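Local coordinates for protein endoglucanase E-5 (Thermobifida fusca, PDB 2CKS) that catalyses the endohydrolysis of (1->4)-beta-D-glucosidic linkages in cellulose, lichenin and cereal beta-D-glucans, through the glycoside hydrolase family 5 catalytic domain described here, at residues Asp45-Ala50 / Trp265-Asp270; Tyr53-Asp58 / Ala275-Gly280; Phe232-Tyr237 / Gly297-Ser302. All blocks are in the same frame, centred on the assembly; numbering follows the deposited sequence. Where two conformers were deposited one is given.

Contact 1 of 3, residues Asp45-Ala50 / Trp265-Asp270. With ZN (zinc ion), chain D.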
loop_
_atom_site.group_PDB
_atom_site.type_symbol
_atom_site.label_atom_id
_atom_site.label_comp_id
_atom_site.label_asym_id
_atom_site.label_seq_id
_atom_site.Cartn_x
_atom_site.Cartn_y
_atom_site.Cartn_z
ATOM N N ASP A 45 8.080 -7.333 -17.239
ATOM C CA ASP A 45 7.429 -8.635 -17.349
ATOM C C ASP A 45 8.148 -9.631 -16.446
ATOM O O ASP A 45 7.516 -10.338 -15.664
ATOM C CB ASP A 45 7.443 -9.131 -18.798
ATOM C CG ASP A 45 7.204 -10.628 -18.904
ATOM O OD1 ASP A 45 6.129 -11.105 -18.481
ATOM O OD2 ASP A 45 8.036 -11.427 -19.387
ATOM N N SER A 46 9.473 -9.675 -16.536
ATOM C CA SER A 46 10.247 -10.618 -15.741
ATOM C C SER A 46 10.115 -10.419 -14.219
ATOM O O SER A 46 9.896 -11.381 -13.480
ATOM C CB SER A 46 11.714 -10.563 -16.148
ATOM O OG SER A 46 12.427 -11.609 -15.539
ATOM N N SER A 47 10.254 -9.185 -13.748
ATOM C CA SER A 47 10.224 -8.937 -12.303
ATOM C C SER A 47 8.837 -9.134 -11.714
ATOM O O SER A 47 8.700 -9.587 -10.576
ATOM C CB SER A 47 10.747 -7.540 -11.952
ATOM O OG SER A 47 9.811 -6.533 -12.275
ATOM N N LEU A 48 7.807 -8.796 -12.484
ATOM C CA LEU A 48 6.427 -8.958 -12.020
ATOM C C LEU A 48 5.994 -10.425 -12.079
ATOM O O LEU A 48 5.285 -10.898 -11.192
ATOM C CB LEU A 48 5.469 -8.052 -12.804
ATOM C CG LEU A 48 5.718 -6.554 -12.579
ATOM C CD1 LEU A 48 4.758 -5.728 -13.396
ATOM C CD2 LEU A 48 5.625 -6.170 -11.111
ATOM N N ASP A 49 6.454 -11.171 -13.083
ATOM C CA ASP A 49 6.211 -12.606 -13.104
ATOM C C ASP A 49 6.825 -13.248 -11.868
ATOM O O ASP A 49 6.219 -14.096 -11.247
ATOM C CB ASP A 49 6.813 -13.266 -14.346
ATOM C CG ASP A 49 6.028 -12.991 -15.611
ATOM O OD1 ASP A 49 6.452 -13.517 -16.672
ATOM O OD2 ASP A 49 5.006 -12.285 -15.650
ATOM N N ALA A 50 8.032 -12.830 -11.504
ATOM C CA ALA A 50 8.694 -13.374 -10.327
ATOM C C ALA A 50 7.874 -13.083 -9.069
ATOM O O ALA A 50 7.650 -13.964 -8.242
ATOM C CB ALA A 50 10.079 -12.785 -10.200
ATOM N N TRP A 265 7.607 -2.224 1.828
ATOM C CA TRP A 265 8.417 -1.258 1.102
ATOM C C TRP A 265 9.831 -1.834 1.036
ATOM O O TRP A 265 10.429 -2.060 2.087
ATOM C CB TRP A 265 8.425 0.032 1.918
ATOM C CG TRP A 265 9.006 1.242 1.271
ATOM C CD1 TRP A 265 10.164 1.863 1.616
ATOM C CD2 TRP A 265 8.423 2.040 0.225
ATOM N NE1 TRP A 265 10.365 2.967 0.825
ATOM C CE2 TRP A 265 9.310 3.101 -0.033
ATOM C CE3 TRP A 265 7.250 1.951 -0.535
ATOM C CZ2 TRP A 265 9.058 4.068 -1.004
ATOM C CZ3 TRP A 265 7.004 2.906 -1.504
ATOM C CH2 TRP A 265 7.907 3.955 -1.724
ATOM N N ASN A 266 10.397 -2.112 -0.138
ATOM C CA ASN A 266 9.793 -1.936 -1.459
ATOM C C ASN A 266 10.455 -2.887 -2.478
ATOM O O ASN A 266 11.531 -3.438 -2.210
ATOM C CB ASN A 266 9.952 -0.486 -1.915
ATOM C CG ASN A 266 11.407 -0.065 -2.028
ATOM O OD1 ASN A 266 12.078 -0.387 -3.011
ATOM N ND2 ASN A 266 11.913 0.632 -1.007
ATOM N N TYR A 267 9.806 -3.048 -3.634
ATOM C CA TYR A 267 10.233 -3.928 -4.724
ATOM C C TYR A 267 11.048 -3.130 -5.750
ATOM O O TYR A 267 10.540 -2.727 -6.813
ATOM C CB TYR A 267 8.991 -4.542 -5.387
ATOM C CG TYR A 267 9.234 -5.829 -6.136
ATOM C CD1 TYR A 267 9.583 -7.002 -5.460
ATOM C CD2 TYR A 267 9.098 -5.885 -7.518
ATOM C CE1 TYR A 267 9.784 -8.192 -6.144
ATOM C CE2 TYR A 267 9.310 -7.078 -8.211
ATOM C CZ TYR A 267 9.652 -8.223 -7.518
ATOM O OH TYR A 267 9.872 -9.393 -8.212
ATOM N N SER A 268 12.290 -2.841 -5.391
ATOM C CA SER A 268 13.219 -2.090 -6.242
ATOM C C SER A 268 14.642 -2.470 -5.873
ATOM O O SER A 268 14.868 -3.190 -4.904
ATOM C CB SER A 268 13.041 -0.581 -6.070
ATOM O OG SER A 268 13.785 -0.088 -4.971
ATOM N N ASP A 269 15.592 -1.939 -6.634
ATOM C CA ASP A 269 17.010 -2.103 -6.340
ATOM C C ASP A 269 17.657 -0.790 -5.891
ATOM O O ASP A 269 18.836 -0.547 -6.140
ATOM C CB ASP A 269 17.740 -2.752 -7.524
ATOM C CG ASP A 269 17.876 -1.835 -8.717
ATOM O OD1 ASP A 269 17.159 -0.810 -8.801
ATOM O OD2 ASP A 269 18.694 -2.084 -9.632
ATOM N N ASP A 270 16.884 0.031 -5.196
ATOM C CA ASP A 270 17.418 1.209 -4.522
ATOM C C ASP A 270 18.537 0.790 -3.566
ATOM O O ASP A 270 18.564 -0.348 -3.089
ATOM C CB ASP A 270 16.307 1.914 -3.751
ATOM C CG ASP A 270 16.764 3.197 -3.130
ATOM O OD1 ASP A 270 16.473 3.394 -1.928
ATOM O OD2 ASP A 270 17.422 4.055 -3.760
HETATM ZN ZN ZN D . 5.679 -12.924 -18.389
#
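Ser47, in the first turn of helix 45-54, faces Tyr267 in the loop that leaves strand 262-265, and their CA atoms, 9.1 Å apart, make the nearest backbone approach of the two segments. A cis peptide bond precedes Asn266. The gap is bridged by the phenol of Tyr267: its ring CG lies opposite the backbone N (chi1 -157°), and OH donates to the main-chain O of Ser47 at 2.6 Å. The acceptor sits at the ring edge near its plane, and the hydroxyl meets the carbonyl at a C=O...O angle of 138°, tilted 24° from the carbonyl plane. Beside this bond, Ser47 CB touches Tyr267 CE2 at 4.0 Å, while Ser47 OG is hydrogen-bonded to Cys42 O; Ala50 CB closes on the phenol oxygen. Elsewhere on the helix, Asp45 OD1 and Asp49 OD1 bind a zinc ion at 1.9 and 2.0 Å, and Arg92 salt-bridges Asp49 and hydrogen-bonds Asp45 OD1. Within the loop, Ser268 OG accepts from Asp270 N in an ST turn and itself donates to Asn266 OD1 at 2.6 Å. The contact thus ties the loop following the eighth strand of a (beta/alpha)8 TIM barrel to the helix between its first and second strands.

Contact 2 of 3, residues Tyr53-Asp58 / Ala275-Gly280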
loop_
_atom_site.group_PDB
_atom_site.type_symbol
_atom_site.label_atom_id
_atom_site.label_comp_id
_atom_site.label_asym_id
_atom_site.label_seq_id
_atom_site.Cartn_x
_atom_site.Cartn_y
_atom_site.Cartn_z
ATOM N N TYR A 53 4.503 -15.357 -9.421
ATOM C CA TYR A 53 4.614 -16.808 -9.571
ATOM C C TYR A 53 5.635 -17.448 -8.642
ATOM O O TYR A 53 5.466 -18.599 -8.265
ATOM C CB TYR A 53 4.981 -17.172 -11.010
ATOM C CG TYR A 53 4.141 -16.541 -12.102
ATOM C CD1 TYR A 53 4.724 -16.186 -13.316
ATOM C CD2 TYR A 53 2.770 -16.319 -11.943
ATOM C CE1 TYR A 53 3.981 -15.619 -14.336
ATOM C CE2 TYR A 53 2.016 -15.744 -12.964
ATOM C CZ TYR A 53 2.626 -15.403 -14.155
ATOM O OH TYR A 53 1.894 -14.830 -15.177
ATOM N N ASP A 54 6.719 -16.737 -8.328
ATOM C CA ASP A 54 7.781 -17.285 -7.483
ATOM C C ASP A 54 7.649 -16.834 -6.031
ATOM O O ASP A 54 7.727 -17.649 -5.106
ATOM C CB ASP A 54 9.158 -16.895 -8.017
ATOM C CG ASP A 54 9.410 -17.397 -9.418
ATOM O OD1 ASP A 54 8.801 -18.414 -9.818
ATOM O OD2 ASP A 54 10.211 -16.830 -10.187
ATOM N N TRP A 55 7.466 -15.531 -5.828
ATOM C CA TRP A 55 7.307 -14.981 -4.483
ATOM C C TRP A 55 5.939 -15.295 -3.885
ATOM O O TRP A 55 5.788 -15.266 -2.675
ATOM C CB TRP A 55 7.505 -13.461 -4.483
ATOM C CG TRP A 55 8.917 -12.980 -4.715
ATOM C CD1 TRP A 55 9.807 -13.426 -5.653
ATOM C CD2 TRP A 55 9.569 -11.917 -4.026
ATOM N NE1 TRP A 55 10.981 -12.721 -5.559
ATOM C CE2 TRP A 55 10.863 -11.788 -4.568
ATOM C CE3 TRP A 55 9.200 -11.068 -2.979
ATOM C CZ2 TRP A 55 11.777 -10.841 -4.103
ATOM C CZ3 TRP A 55 10.112 -10.126 -2.527
ATOM C CH2 TRP A 55 11.382 -10.020 -3.086
ATOM N N LYS A 56 4.953 -15.552 -4.743
ATOM C CA LYS A 56 3.580 -15.864 -4.325
ATOM C C LYS A 56 2.903 -14.699 -3.619
ATOM O O LYS A 56 2.124 -14.895 -2.692
ATOM C CB LYS A 56 3.519 -17.118 -3.429
ATOM C CG LYS A 56 4.228 -18.330 -4.000
ATOM C CD LYS A 56 3.734 -18.673 -5.397
ATOM C CE LYS A 56 3.975 -20.138 -5.742
ATOM N NZ LYS A 56 3.742 -20.419 -7.187
ATOM N N ALA A 57 3.215 -13.479 -4.040
ATOM C CA ALA A 57 2.506 -12.301 -3.536
ATOM C C ALA A 57 1.037 -12.367 -3.928
ATOM O O ALA A 57 0.708 -12.854 -5.001
ATOM C CB ALA A 57 3.127 -11.045 -4.086
ATOM N N ASP A 58 0.168 -11.881 -3.045
ATOM C CA ASP A 58 -1.260 -11.718 -3.331
ATOM C C ASP A 58 -1.596 -10.392 -4.005
ATOM O O ASP A 58 -2.616 -10.261 -4.676
ATOM C CB ASP A 58 -2.064 -11.741 -2.033
ATOM C CG ASP A 58 -1.940 -13.029 -1.284
ATOM O OD1 ASP A 58 -2.150 -14.087 -1.916
ATOM O OD2 ASP A 58 -1.645 -13.085 -0.063
ATOM N N ALA A 275 14.920 -1.774 0.214
ATOM C CA ALA A 275 14.685 -2.189 -1.159
ATOM C C ALA A 275 15.200 -3.603 -1.282
ATOM O O ALA A 275 16.350 -3.883 -0.956
ATOM C CB ALA A 275 15.391 -1.272 -2.137
ATOM N N VAL A 276 14.348 -4.501 -1.746
ATOM C CA VAL A 276 14.657 -5.919 -1.662
ATOM C C VAL A 276 15.803 -6.402 -2.544
ATOM O O VAL A 276 16.380 -7.433 -2.248
ATOM C CB VAL A 276 13.408 -6.792 -1.954
ATOM C CG1 VAL A 276 12.336 -6.573 -0.901
ATOM C CG2 VAL A 276 12.886 -6.557 -3.373
ATOM N N PHE A 277 16.107 -5.696 -3.631
ATOM C CA PHE A 277 17.157 -6.119 -4.565
ATOM C C PHE A 277 18.425 -5.288 -4.427
ATOM O O PHE A 277 18.394 -4.109 -4.069
ATOM C CB PHE A 277 16.673 -6.031 -6.004
ATOM C CG PHE A 277 15.458 -6.866 -6.282
ATOM C CD1 PHE A 277 15.476 -8.240 -6.066
ATOM C CD2 PHE A 277 14.282 -6.281 -6.716
ATOM C CE1 PHE A 277 14.347 -9.011 -6.308
ATOM C CE2 PHE A 277 13.144 -7.053 -6.960
ATOM C CZ PHE A 277 13.179 -8.415 -6.754
ATOM N N GLN A 278 19.549 -5.909 -4.755
ATOM C CA GLN A 278 20.830 -5.222 -4.711
ATOM C C GLN A 278 20.908 -4.281 -5.897
ATOM O O GLN A 278 20.486 -4.636 -6.986
ATOM C CB GLN A 278 21.982 -6.223 -4.805
ATOM C CG GLN A 278 22.064 -7.218 -3.655
ATOM C CD GLN A 278 22.561 -6.621 -2.350
ATOM O OE1 GLN A 278 22.827 -7.356 -1.385
ATOM N NE2 GLN A 278 22.675 -5.313 -2.298
ATOM N N PRO A 279 21.454 -3.088 -5.711
ATOM C CA PRO A 279 21.649 -2.175 -6.840
ATOM C C PRO A 279 22.244 -2.853 -8.076
ATOM O O PRO A 279 23.212 -3.613 -7.976
ATOM C CB PRO A 279 22.604 -1.127 -6.265
ATOM C CG PRO A 279 22.214 -1.052 -4.840
ATOM C CD PRO A 279 21.881 -2.476 -4.443
ATOM N N GLY A 280 21.658 -2.573 -9.233
ATOM C CA GLY A 280 22.066 -3.188 -10.481
ATOM C C GLY A 280 21.226 -4.368 -10.916
ATOM O O GLY A 280 21.307 -4.791 -12.059
#
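The indole of Trp55 and the phenyl ring of Phe277 meet obliquely, their planes at 64° and the centroids of the six-membered rings 5.9 Å apart. Val276 CG2 lies over the centre of one face of Phe277, 3.5 Å above its plane, and Val276 CB lies at the edge of the indole, in its plane. Trp55 uses the far end of its benzo ring: CZ2 touches Phe277 CE1 at 3.8 Å, and CH2 touches Val276 CG2 at 3.8 Å. The indole and the two loop side chains approach from opposite directions. With CG opposite the carbonyl carbon (chi1 -59°), the Phe277 ring is carried to the indole although the residue's CB does not itself point there. The polar end of the indole is satisfied beyond the two segments, NE1 donating to Trp288 O. Replacing Trp55 by an alanine removes the indole, which is likely to open a gap beside Val276 and Phe277 and leave the Trp288 carbonyl without this donor. Tyr267 meets both rings edge to face, and Arg301 makes a cation-pi contact with the indole. The cluster lies where the chain leaves helix 45-54, bordered by Met31 of strand 29-32 and by Val300 and Leu304 of helix 295-304, where the loop after strand 262-265 passes.

Contact 3 of 3, residues Phe232-Tyr237 / Gly297-Ser302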
loop_
_atom_site.group_PDB
_atom_site.type_symbol
_atom_site.label_atom_id
_atom_site.label_comp_id
_atom_site.label_asym_id
_atom_site.label_seq_id
_atom_site.Cartn_x
_atom_site.Cartn_y
_atom_site.Cartn_z
ATOM N N PHE A 232 5.409 -0.939 4.961
ATOM C CA PHE A 232 6.227 -1.167 6.151
ATOM C C PHE A 232 7.623 -1.611 5.795
ATOM O O PHE A 232 7.885 -2.082 4.692
ATOM C CB PHE A 232 5.592 -2.185 7.111
ATOM C CG PHE A 232 5.808 -3.621 6.713
ATOM C CD1 PHE A 232 5.001 -4.215 5.773
ATOM C CD2 PHE A 232 6.818 -4.378 7.290
ATOM C CE1 PHE A 232 5.180 -5.524 5.406
ATOM C CE2 PHE A 232 7.015 -5.709 6.908
ATOM C CZ PHE A 232 6.183 -6.278 5.959
ATOM N N GLY A 233 8.518 -1.449 6.754
ATOM C CA GLY A 233 9.887 -1.888 6.620
ATOM C C GLY A 233 10.348 -2.579 7.882
ATOM O O GLY A 233 9.731 -2.463 8.946
ATOM N N THR A 234 11.465 -3.285 7.757
ATOM C CA THR A 234 12.090 -3.952 8.891
ATOM C C THR A 234 13.230 -3.125 9.463
ATOM O O THR A 234 13.791 -3.494 10.490
ATOM C CB THR A 234 12.610 -5.352 8.487
ATOM O OG1 THR A 234 13.512 -5.249 7.379
ATOM C CG2 THR A 234 11.491 -6.241 7.988
ATOM N N GLU A 235 13.557 -2.002 8.830
ATOM C CA GLU A 235 14.685 -1.172 9.262
ATOM C C GLU A 235 14.168 0.114 9.910
ATOM O O GLU A 235 13.078 0.115 10.469
ATOM C CB GLU A 235 15.664 -0.928 8.103
ATOM C CG GLU A 235 15.106 -0.145 6.933
ATOM C CD GLU A 235 14.200 -0.984 6.066
ATOM O OE1 GLU A 235 13.008 -0.635 5.940
ATOM O OE2 GLU A 235 14.680 -2.018 5.548
ATOM N N THR A 236 14.953 1.183 9.903
ATOM C CA THR A 236 14.531 2.427 10.550
ATOM C C THR A 236 13.555 3.181 9.659
ATOM O O THR A 236 13.334 2.804 8.515
ATOM C CB THR A 236 15.739 3.346 10.883
ATOM O OG1 THR A 236 16.230 3.962 9.687
ATOM C CG2 THR A 236 16.921 2.550 11.436
ATOM N N TYR A 237 12.997 4.261 10.201
ATOM C CA TYR A 237 11.974 5.066 9.531
ATOM C C TYR A 237 12.397 5.725 8.212
ATOM O O TYR A 237 11.540 6.180 7.463
ATOM C CB TYR A 237 11.444 6.146 10.486
ATOM C CG TYR A 237 12.445 7.237 10.793
ATOM C CD1 TYR A 237 12.506 8.389 10.017
ATOM C CD2 TYR A 237 13.336 7.118 11.854
ATOM C CE1 TYR A 237 13.429 9.393 10.290
ATOM C CE2 TYR A 237 14.268 8.122 12.136
ATOM C CZ TYR A 237 14.304 9.254 11.349
ATOM N N GLY A 297 14.954 -8.530 1.782
ATOM C CA GLY A 297 14.377 -9.211 0.637
ATOM C C GLY A 297 14.196 -10.701 0.853
ATOM O O GLY A 297 13.144 -11.253 0.562
ATOM N N GLN A 298 15.222 -11.366 1.366
ATOM C CA GLN A 298 15.117 -12.794 1.645
ATOM C C GLN A 298 14.069 -13.041 2.729
ATOM O O GLN A 298 13.309 -13.997 2.644
ATOM C CB GLN A 298 16.457 -13.408 2.051
ATOM C CG GLN A 298 16.404 -14.947 2.144
ATOM C CD GLN A 298 15.786 -15.621 0.905
ATOM O OE1 GLN A 298 16.398 -15.645 -0.167
ATOM N NE2 GLN A 298 14.560 -16.149 1.052
ATOM N N TRP A 299 14.026 -12.153 3.720
ATOM C CA TRP A 299 13.097 -12.264 4.836
ATOM C C TRP A 299 11.665 -12.183 4.338
ATOM O O TRP A 299 10.855 -13.039 4.661
ATOM C CB TRP A 299 13.389 -11.173 5.869
ATOM C CG TRP A 299 12.456 -11.113 7.015
ATOM C CD1 TRP A 299 12.551 -11.803 8.182
ATOM C CD2 TRP A 299 11.291 -10.298 7.123
ATOM N NE1 TRP A 299 11.508 -11.474 9.016
ATOM C CE2 TRP A 299 10.724 -10.541 8.391
ATOM C CE3 TRP A 299 10.674 -9.369 6.282
ATOM C CZ2 TRP A 299 9.564 -9.903 8.827
ATOM C CZ3 TRP A 299 9.518 -8.733 6.721
ATOM C CH2 TRP A 299 8.977 -9.011 7.976
ATOM N N VAL A 300 11.350 -11.182 3.522
ATOM C CA VAL A 300 9.967 -11.029 3.068
ATOM C C VAL A 300 9.551 -12.102 2.060
ATOM O O VAL A 300 8.409 -12.565 2.080
ATOM C CB VAL A 300 9.653 -9.596 2.542
ATOM C CG1 VAL A 300 10.281 -9.334 1.174
ATOM C CG2 VAL A 300 8.170 -9.377 2.463
ATOM N N ARG A 301 10.475 -12.500 1.192
ATOM C CA ARG A 301 10.193 -13.542 0.214
ATOM C C ARG A 301 9.836 -14.830 0.942
ATOM O O ARG A 301 8.908 -15.529 0.551
ATOM C CB ARG A 301 11.395 -13.754 -0.710
ATOM C CG ARG A 301 11.142 -14.714 -1.858
ATOM C CD ARG A 301 12.270 -14.732 -2.874
ATOM N NE ARG A 301 12.142 -15.826 -3.835
ATOM C CZ ARG A 301 12.442 -17.103 -3.594
ATOM N NH1 ARG A 301 12.894 -17.493 -2.405
ATOM N NH2 ARG A 301 12.284 -18.004 -4.563
ATOM N N SER A 302 10.556 -15.115 2.022
ATOM C CA SER A 302 10.299 -16.309 2.815
ATOM C C SER A 302 8.935 -16.242 3.495
ATOM O O SER A 302 8.234 -17.245 3.549
ATOM C CB SER A 302 11.411 -16.518 3.831
ATOM O OG SER A 302 12.570 -16.967 3.154
#
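Thr234 and Trp299 make the closest approach, a CH-pi contact. The methyl CG2 of Thr234 stands over one face of the indole, 3.7 Å from the centroid of its six-membered ring and 22° off the ring normal, with Trp299 CZ3 its nearest atom at 3.4 Å. The Trp299 side chain reaches out from helix 295-304 with CG opposite the backbone N (chi1 176°), bringing the benzo ring to the threonine. Apolar contact of edges joins the same ring to Phe232: CE2 of Phe232 is 3.9 Å from Trp299 CZ3, each atom near the plane of the other's ring, and Trp299 CH2 lies in the phenyl plane. The polar ends of Thr234 and Trp299 are bonded outside the two segments: Thr234 OG1 is hydrogen-bonded to Asn243 OD1 and Trp299 NE1 to Asp249 OD1. On the helix Gln298 NE2 donates to Ser302 OG at 3.0 Å. Phe245 stacks on the indole, while Phe205 and Trp262 adjoin Phe232. Between the segments the join is therefore apolar, linking strand 227-233 to the C-terminal helix through dispersion and CH-pi forces, while the outside polar partners help to fix how the threonine and the indole are turned.

In the fold
Contacts 1 and 2 are nearly one cluster, their centres 5 Å apart: both draw on helix 45-54 and on the long loop after strand 262-265, and Trp55 N lies 2.9 Å from Ala50 O, a probable hydrogen bond. Contact 3, centred 11 Å from contact 2, adjoins it through helix 295-304, where Trp55 CZ3 packs on Val300 CG1 at 3.8 Å. Contacts 1 and 3 meet along neighbouring barrel strands, Trp265 N lying 2.9 Å from Phe232 O. The side chain of Phe232 comes to about 6 Å from that of Glu231, the probable nucleophile, and about 9 Å from a bound zinc ion, whereas those of Tyr267 and Val276 stay about 11 and 12 Å away from Glu231.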